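Local coordinates for protein HTH-type transcriptional activator ampR (Citrobacter freundii, PDB 3KOS) that regulates transcription of the inducible AmpC beta-lactamase gene as a LysR-family DNA-binding factor, represented here by its effector-binding domain, at residues N50-P54 and A55-L59. Residues are numbered along the deposited sequence; the frame is centred on the assembly and turned at random.
Sequences NRVDP and AAEGL. With GOL (glycerol), chain G.
Asp53 caps the N-terminus of the short helix 54-57 through Ala56 N, and a Schellman motif at Gly58 closes the other end. This single turn links strand 41-48 to strand 61-66 at the surface of the alpha-beta effector-binding domain. At the start of the helix, the N-H of Ala56 points almost straight at Asp53 OD1 (N to OD1 3.1 Å, 172°), meeting it from above the carboxylate plane, 66° out of it. With CG anti to the backbone N (chi1 -174°), beside the carbonyl carbon, the carboxylate lies next to the N-H of Ala56, and its CG is 3.6 Å from Ala56 CB. Glu57 N then bonds Asp53 O (3.0 Å), an i to i+4 bond that closes the turn. At the far end, Gly58, with positive phi, turns the chain out of the helix: Leu59 N reaches back to Pro54 O (3.0 Å) while Gly58 N bonds Ala55 O. Apolar packing lies alongside: Leu59 CD1 comes within 4.1 Å of Val52 CG2, and Val52 and Pro54 also touch Thr62 of strand 61-66. Val52 crosses the extended Glu57 side chain at about a right angle, its CG2 against the carboxylate. Glu57 packs on Tyr110 of the second subunit. A glycerol, probably from the crystallisation liquor, donates through O2 to Glu57 OE2 at 2.6 Å, and another glycerol bonds Asp53 OD2. A water bridges the backbone of Asp53 and the side chain of Glu57: it accepts from Asp53 N and donates to that same Glu57 OE2 (3.1 Å).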
loop_
_atom_site.group_PDB
_atom_site.type_symbol
_atom_site.label_atom_id
_atom_site.label_comp_id
_atom_site.label_asym_id
_atom_site.label_seq_id
_atom_site.Cartn_x
_atom_site.Cartn_y
_atom_site.Cartn_z
ATOM N N ASN A 50 -0.333 -4.706 -7.815
ATOM C CA ASN A 50 -1.077 -5.466 -8.813
ATOM C C ASN A 50 -0.871 -5.009 -10.250
ATOM O O ASN A 50 -1.330 -5.672 -11.175
ATOM C CB ASN A 50 -2.573 -5.521 -8.507
ATOM C CG ASN A 50 -3.157 -6.885 -8.793
ATOM O OD1 ASN A 50 -2.645 -7.889 -8.296
ATOM N ND2 ASN A 50 -4.217 -6.936 -9.586
ATOM N N ARG A 51 -0.210 -3.871 -10.425
ATOM C CA ARG A 51 0.235 -3.432 -11.749
ATOM C C ARG A 51 1.719 -3.638 -11.790
ATOM O O ARG A 51 2.486 -2.900 -11.152
ATOM C CB ARG A 51 -0.071 -1.955 -12.002
ATOM C CG ARG A 51 -1.531 -1.654 -12.137
ATOM C CD ARG A 51 -2.162 -1.595 -10.768
ATOM N NE ARG A 51 -3.516 -1.063 -10.824
ATOM C CZ ARG A 51 -4.298 -0.921 -9.760
ATOM N NH1 ARG A 51 -3.849 -1.257 -8.556
ATOM N NH2 ARG A 51 -5.530 -0.448 -9.901
ATOM N N VAL A 52 2.130 -4.656 -12.529
ATOM C CA VAL A 52 3.503 -5.091 -12.490
ATOM C C VAL A 52 3.866 -5.753 -13.809
ATOM O O VAL A 52 3.016 -6.325 -14.489
ATOM C CB VAL A 52 3.724 -6.073 -11.322
ATOM C CG1 VAL A 52 2.877 -7.319 -11.504
ATOM C CG2 VAL A 52 5.197 -6.413 -11.170
ATOM N N ASP A 53 5.132 -5.636 -14.168
ATOM C CA ASP A 53 5.660 -6.219 -15.387
ATOM C C ASP A 53 6.753 -7.186 -14.971
ATOM O O ASP A 53 7.886 -6.773 -14.701
ATOM C CB ASP A 53 6.246 -5.121 -16.270
ATOM C CG ASP A 53 6.696 -5.635 -17.623
ATOM O OD1 ASP A 53 7.122 -6.807 -17.715
ATOM O OD2 ASP A 53 6.635 -4.852 -18.596
ATOM N N PRO A 54 6.415 -8.481 -14.897
ATOM C CA PRO A 54 7.366 -9.487 -14.407
ATOM C C PRO A 54 8.673 -9.488 -15.188
ATOM O O PRO A 54 9.750 -9.585 -14.595
ATOM C CB PRO A 54 6.633 -10.815 -14.629
ATOM C CG PRO A 54 5.222 -10.480 -14.806
ATOM C CD PRO A 54 5.121 -9.064 -15.287
ATOM N N ALA A 55 8.585 -9.384 -16.511
ATOM C CA ALA A 55 9.794 -9.421 -17.328
ATOM C C ALA A 55 10.707 -8.259 -16.953
ATOM O O ALA A 55 11.900 -8.442 -16.743
ATOM C CB ALA A 55 9.447 -9.379 -18.814
ATOM N N ALA A 56 10.123 -7.065 -16.864
ATOM C CA ALA A 56 10.866 -5.863 -16.517
ATOM C C ALA A 56 11.533 -5.982 -15.151
ATOM O O ALA A 56 12.650 -5.513 -14.958
ATOM C CB ALA A 56 9.950 -4.639 -16.561
ATOM N N GLU A 57 10.850 -6.617 -14.202
ATOM C CA GLU A 57 11.396 -6.746 -12.854
ATOM C C GLU A 57 12.218 -8.013 -12.666
ATOM O O GLU A 57 12.772 -8.238 -11.596
ATOM C CB GLU A 57 10.284 -6.677 -11.803
ATOM C CG GLU A 57 9.624 -5.315 -11.721
ATOM C CD GLU A 57 8.754 -5.149 -10.478
ATOM O OE1 GLU A 57 8.841 -5.991 -9.551
ATOM O OE2 GLU A 57 7.985 -4.166 -10.431
ATOM N N GLY A 58 12.314 -8.826 -13.714
ATOM C CA GLY A 58 13.063 -10.067 -13.634
ATOM C C GLY A 58 12.518 -11.016 -12.580
ATOM O O GLY A 58 13.275 -11.707 -11.894
ATOM N N LEU A 59 11.198 -11.074 -12.468
ATOM C CA LEU A 59 10.559 -11.970 -11.509
ATOM C C LEU A 59 10.494 -13.410 -12.005
ATOM O O LEU A 59 10.367 -13.655 -13.205
ATOM C CB LEU A 59 9.140 -11.496 -11.213
ATOM C CG LEU A 59 8.991 -10.072 -10.671
ATOM C CD1 LEU A 59 7.513 -9.752 -10.490
ATOM C CD2 LEU A 59 9.758 -9.900 -9.361
HETATM C C1 GOL G . 4.472 -2.098 -8.283
HETATM O O1 GOL G . 3.407 -2.055 -8.982
HETATM C C2 GOL G . 5.778 -1.777 -8.920
HETATM O O2 GOL G . 6.379 -2.977 -8.697
HETATM C C3 GOL G . 5.867 -1.418 -10.395
HETATM O O3 GOL G . 4.982 -0.460 -10.900
HETATM O O HOH W 1 6.691 -3.392 -13.107
#